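Torso (Bombyx mori, PDB 5AOQ) acts as the insect receptor tyrosine kinase for prothoracicotropic hormone, its second extracellular FN3 domain helping to bind the hormone dimer, to stimulate MAPK signalling and help initiate metamorphosis. Local coordinates at residues Asp190-Cys195 with Glu225-Gly230; Val157-Lys162 with Gly233-Lys238. All blocks are in the same frame, centred on the assembly; numbering follows the deposited sequence.

Contact 1: Asp190-Cys195 with Glu225-Gly230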
# COMPACT_ATOMS: atom_id res chain seq x y z
N ASP A 190 0.21 -5.39 -21.51
CA ASP A 190 0.49 -5.58 -20.09
C ASP A 190 0.76 -7.06 -19.79
O ASP A 190 -0.08 -7.91 -20.08
CB ASP A 190 -0.67 -5.08 -19.23
CG ASP A 190 -0.79 -3.57 -19.24
OD1 ASP A 190 -1.33 -3.02 -20.22
OD2 ASP A 190 -0.34 -2.94 -18.26
N ILE A 191 1.92 -7.34 -19.20
CA ILE A 191 2.37 -8.71 -19.01
C ILE A 191 2.49 -9.09 -17.55
O ILE A 191 3.00 -8.32 -16.73
CB ILE A 191 3.75 -8.94 -19.67
CG1 ILE A 191 3.73 -8.51 -21.14
CG2 ILE A 191 4.19 -10.39 -19.53
CD1 ILE A 191 4.03 -7.04 -21.35
N ALA A 192 2.00 -10.29 -17.23
CA ALA A 192 2.17 -10.87 -15.89
C ALA A 192 2.68 -12.30 -16.01
O ALA A 192 2.15 -13.07 -16.81
CB ALA A 192 0.86 -10.82 -15.13
N ASN A 193 3.69 -12.66 -15.23
CA ASN A 193 4.26 -14.00 -15.27
C ASN A 193 4.55 -14.56 -13.89
O ASN A 193 5.06 -13.85 -13.01
CB ASN A 193 5.55 -14.01 -16.10
CG ASN A 193 6.16 -15.39 -16.22
OD1 ASN A 193 5.46 -16.37 -16.48
ND2 ASN A 193 7.47 -15.48 -16.03
N ILE A 194 4.22 -15.84 -13.70
CA ILE A 194 4.44 -16.51 -12.42
C ILE A 194 4.83 -17.97 -12.64
O ILE A 194 4.42 -18.60 -13.62
CB ILE A 194 3.17 -16.43 -11.54
CG1 ILE A 194 3.41 -17.05 -10.15
CG2 ILE A 194 1.99 -17.10 -12.22
CD1 ILE A 194 4.48 -16.35 -9.33
N CYS A 195 5.63 -18.51 -11.71
CA CYS A 195 6.04 -19.91 -11.74
C CYS A 195 5.88 -20.55 -10.37
O CYS A 195 5.82 -19.86 -9.36
CB CYS A 195 7.48 -20.05 -12.21
SG CYS A 195 7.80 -19.49 -13.89
N GLU A 225 3.14 -20.03 -15.67
CA GLU A 225 2.00 -19.45 -16.37
C GLU A 225 2.23 -17.96 -16.60
O GLU A 225 2.76 -17.26 -15.73
CB GLU A 225 0.71 -19.68 -15.57
CG GLU A 225 -0.55 -19.22 -16.30
CD GLU A 225 -1.81 -19.50 -15.51
OE1 GLU A 225 -1.70 -19.90 -14.33
OE2 GLU A 225 -2.91 -19.33 -16.07
N ILE A 226 1.82 -17.49 -17.77
CA ILE A 226 1.98 -16.09 -18.15
C ILE A 226 0.68 -15.54 -18.74
O ILE A 226 0.05 -16.17 -19.59
CB ILE A 226 3.15 -15.90 -19.16
CG1 ILE A 226 3.43 -14.41 -19.39
CG2 ILE A 226 2.86 -16.61 -20.48
CD1 ILE A 226 4.63 -14.14 -20.26
N HIS A 227 0.26 -14.37 -18.25
CA HIS A 227 -0.90 -13.68 -18.78
C HIS A 227 -0.47 -12.48 -19.61
O HIS A 227 0.33 -11.65 -19.15
CB HIS A 227 -1.82 -13.21 -17.64
CG HIS A 227 -2.06 -14.26 -16.59
ND1 HIS A 227 -3.01 -15.25 -16.74
CD2 HIS A 227 -1.49 -14.45 -15.38
CE1 HIS A 227 -3.01 -16.01 -15.66
NE2 HIS A 227 -2.09 -15.56 -14.83
N VAL A 228 -1.00 -12.39 -20.82
CA VAL A 228 -0.73 -11.27 -21.72
C VAL A 228 -2.02 -10.50 -22.01
O VAL A 228 -2.91 -10.98 -22.70
CB VAL A 228 -0.12 -11.75 -23.06
CG1 VAL A 228 0.09 -10.57 -24.01
CG2 VAL A 228 1.20 -12.46 -22.81
N LYS A 229 -2.09 -9.29 -21.46
CA LYS A 229 -3.22 -8.39 -21.68
C LYS A 229 -2.92 -7.45 -22.84
O LYS A 229 -1.90 -6.76 -22.84
CB LYS A 229 -3.52 -7.59 -20.41
CG LYS A 229 -4.64 -6.56 -20.55
CD LYS A 229 -6.00 -7.22 -20.73
CE LYS A 229 -7.09 -6.18 -20.93
NZ LYS A 229 -8.45 -6.79 -20.95
N GLY A 230 -3.82 -7.43 -23.82
CA GLY A 230 -3.67 -6.57 -24.98
C GLY A 230 -4.99 -6.02 -25.47
O GLY A 230 -6.02 -6.17 -24.81
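Asp190 and Lys229 make the first of three hydrogen-bonded pairs that join these two antiparallel strands. Asp190 N donates a hydrogen bond to Lys229 O at 2.8 Å, and Lys229 N answers into Asp190 O. The same exchange recurs at Ala192 with His227, where Ala192 N meets His227 O at 2.9 Å, and again at Ile194 with Glu225, where Ile194 N reaches Glu225 O at 2.9 Å and Glu225 N reaches Ile194 O at 2.8 Å. All six bonds are fairly straight; the most bent is His227 N to Ala192 O, 153° at the hydrogen. Ala192 O also takes a CA-H...O contact from Ile226 CA at 3.3 Å. In the intervening non-hydrogen-bonded pairs the backbones turn outward: Ile191 and Asn193 bond to Ala203 and Lys201, Ile226 and Val228 to His237 and Thr235. The strands are thus the central pair of the four-stranded sheet in the second FN3 domain, C and F in FN3 terms. Ile191 and Ile226 lie side by side on the sandwich interior, pointing the same way, with CG2 of Ile191 3.8 Å from CD1 of Ile226. Ile226 carries CG1 anti to its own N (chi1 -172°) and stays extended at chi2, which brings CD1 to that methyl; Trp179 and Phe177 of the other sheet pack against the pair. Asp190, Ala192, Ile194, Glu225, His227 and Lys229 occupy the opposite face. There Ala192, Ile194 and His227 pack on Ile23 of the PTTH chain, and Cys195 O takes a weak hydrogen bond from Lys21 of that chain. Asp190, experimentally implicated in hormone binding, packs against Lys204, likewise implicated, while its OD1 forms a salt bridge with Arg73.

Contact 2: Val157-Lys162 with Gly233-Lys238. With NAG (2-acetamido-2-deoxy-beta-D-glucopyranose), chain E.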
# COMPACT_ATOMS: atom_id res chain seq x y z
N VAL A 157 -3.90 -13.70 -28.70
CA VAL A 157 -2.49 -13.76 -29.07
C VAL A 157 -1.90 -15.14 -28.78
O VAL A 157 -2.23 -15.77 -27.77
CB VAL A 157 -1.66 -12.68 -28.34
CG1 VAL A 157 -2.06 -11.29 -28.80
CG2 VAL A 157 -1.80 -12.81 -26.82
N THR A 158 -1.04 -15.61 -29.67
CA THR A 158 -0.38 -16.91 -29.53
C THR A 158 1.11 -16.70 -29.31
O THR A 158 1.77 -16.00 -30.08
CB THR A 158 -0.61 -17.82 -30.75
OG1 THR A 158 -0.16 -17.16 -31.94
CG2 THR A 158 -2.08 -18.17 -30.88
N GLN A 159 1.63 -17.31 -28.25
CA GLN A 159 2.95 -16.97 -27.73
C GLN A 159 3.99 -18.06 -27.98
O GLN A 159 3.75 -19.24 -27.72
CB GLN A 159 2.85 -16.70 -26.23
CG GLN A 159 1.59 -15.96 -25.82
CD GLN A 159 1.47 -15.81 -24.32
OE1 GLN A 159 2.34 -16.23 -23.56
NE2 GLN A 159 0.36 -15.23 -23.88
N GLU A 160 5.15 -17.65 -28.48
CA GLU A 160 6.31 -18.53 -28.56
C GLU A 160 7.32 -18.06 -27.53
O GLU A 160 7.31 -16.90 -27.12
CB GLU A 160 6.91 -18.53 -29.97
CG GLU A 160 7.65 -17.25 -30.35
CD GLU A 160 8.21 -17.31 -31.76
OE1 GLU A 160 7.68 -18.08 -32.58
OE2 GLU A 160 9.19 -16.58 -32.04
N PHE A 161 8.19 -18.97 -27.11
CA PHE A 161 9.14 -18.68 -26.04
C PHE A 161 10.43 -19.47 -26.21
O PHE A 161 10.43 -20.57 -26.76
CB PHE A 161 8.50 -19.00 -24.69
CG PHE A 161 7.67 -20.25 -24.71
CD1 PHE A 161 8.24 -21.48 -24.48
CD2 PHE A 161 6.31 -20.19 -24.98
CE1 PHE A 161 7.48 -22.64 -24.50
CE2 PHE A 161 5.55 -21.34 -25.01
CZ PHE A 161 6.13 -22.56 -24.76
N LYS A 162 11.53 -18.89 -25.73
CA LYS A 162 12.83 -19.54 -25.78
C LYS A 162 13.53 -19.39 -24.44
O LYS A 162 13.31 -18.40 -23.72
CB LYS A 162 13.70 -18.95 -26.89
CG LYS A 162 13.19 -19.24 -28.29
CD LYS A 162 14.09 -18.61 -29.35
CE LYS A 162 13.66 -19.00 -30.75
NZ LYS A 162 14.48 -18.32 -31.80
N GLY A 233 -7.78 -8.29 -25.44
CA GLY A 233 -8.14 -8.81 -24.13
C GLY A 233 -7.00 -9.56 -23.48
O GLY A 233 -5.83 -9.41 -23.85
N THR A 234 -7.34 -10.38 -22.48
CA THR A 234 -6.35 -11.15 -21.74
C THR A 234 -6.14 -12.52 -22.36
O THR A 234 -7.10 -13.19 -22.74
CB THR A 234 -6.78 -11.33 -20.27
OG1 THR A 234 -7.06 -10.06 -19.68
CG2 THR A 234 -5.67 -12.02 -19.47
N THR A 235 -4.88 -12.92 -22.46
CA THR A 235 -4.52 -14.26 -22.91
C THR A 235 -3.69 -14.96 -21.85
O THR A 235 -2.51 -14.65 -21.66
CB THR A 235 -3.74 -14.23 -24.23
OG1 THR A 235 -4.57 -13.68 -25.27
CG2 THR A 235 -3.30 -15.64 -24.62
N LYS A 236 -4.32 -15.90 -21.15
CA LYS A 236 -3.63 -16.70 -20.15
C LYS A 236 -2.94 -17.86 -20.86
O LYS A 236 -3.55 -18.57 -21.66
CB LYS A 236 -4.61 -17.21 -19.09
CG LYS A 236 -5.55 -16.13 -18.58
CD LYS A 236 -6.22 -16.55 -17.28
CE LYS A 236 -7.28 -15.55 -16.84
NZ LYS A 236 -8.59 -15.77 -17.51
N HIS A 237 -1.66 -18.05 -20.55
CA HIS A 237 -0.82 -19.00 -21.26
C HIS A 237 0.07 -19.80 -20.32
O HIS A 237 1.08 -19.29 -19.82
CB HIS A 237 0.04 -18.26 -22.29
CG HIS A 237 1.06 -19.12 -22.97
ND1 HIS A 237 0.75 -19.97 -24.00
CD2 HIS A 237 2.39 -19.25 -22.75
CE1 HIS A 237 1.84 -20.60 -24.40
NE2 HIS A 237 2.85 -20.18 -23.66
N LYS A 238 -0.33 -21.04 -20.05
CA LYS A 238 0.47 -21.93 -19.22
C LYS A 238 1.65 -22.46 -20.02
O LYS A 238 1.57 -22.62 -21.24
CB LYS A 238 -0.37 -23.10 -18.70
CG LYS A 238 -1.43 -22.71 -17.69
CD LYS A 238 -2.17 -23.94 -17.17
CE LYS A 238 -3.22 -23.56 -16.14
NZ LYS A 238 -3.96 -24.75 -15.63
C1 NAG E . -1.94 -14.97 -33.91
C2 NAG E . -3.19 -14.10 -33.96
C3 NAG E . -4.43 -14.94 -33.62
C4 NAG E . -4.49 -16.22 -34.45
C5 NAG E . -3.15 -16.95 -34.43
C6 NAG E . -3.10 -18.12 -35.39
C7 NAG E . -2.92 -11.71 -33.43
C8 NAG E . -2.83 -10.69 -32.34
N2 NAG E . -3.08 -12.98 -33.04
O3 NAG E . -5.60 -14.16 -33.84
O4 NAG E . -5.46 -17.09 -33.89
O5 NAG E . -2.09 -16.06 -34.80
O6 NAG E . -4.29 -18.24 -36.15
O7 NAG E . -2.84 -11.40 -34.62
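The two sheets of the second FN3 domain's beta sandwich face each other here, its first strand, with Val157 from the loop leading into it, laying Gln159 and Phe161 against Thr235 and His237 of its last. The axes of the two short strand segments come no nearer than 9.6 Å and cross at -39°, a spacing bridged mainly by side chains. His237 carries CG anti to its backbone N (chi1 173°), which carries the imidazole over to Gln159 and Phe161. Gln159 comes over one face of that ring: its CB stands 4.2 Å from the centroid of the His237 ring in a CH-pi contact, almost on the ring normal. The two side chains run past each other in opposite directions, and the Gln159 amide is turned 40° from the imidazole plane. At the ring's edge Phe161 approaches with CE2, rim to rim, the centroids of the Phe161 and His237 rings 5.5 Å apart. Further along, Val157 CG2 rests on Thr235 CB at 3.5 Å, while Thr235 OG1 is held by a hydrogen bond to Asn156 OD1. Val157 CG1 turns to the attached N-acetylglucosamine, 3.7 Å from its C8 methyl, so the sugar borders this end of the sandwich. With an alanine in place of His237 the imidazole would be gone, and Gln159 would probably lose the flat surface under its CB and be freer to turn, with Phe161 deprived of its rim neighbour. No clear hydrogen bond links the two segments; van der Waals and CH-pi contacts, made partly by polar side chains, close the sandwich along this partly buried margin.

Starting from the N-terminal side, 157-162 leads into the first strand of the sandwich, and the chain returns along 171-179 in the same sheet before crossing to 190-195. Strands 198-205 and 212-218 follow, the first beside 190-195 and the second back in the three-stranded sheet, and contact 1 closes that loop when 225-230 returns beside 190-195. A tight turn leads to 233-238, which closes the larger loop of contact 2, with contact 1 wholly within it. Contact 1 joins strands within one sheet, contact 2 spans both sheets. They meet directly: 225-230 bonds through its backbone to 233-238, and Ile226 and Val228 pack on Gln159.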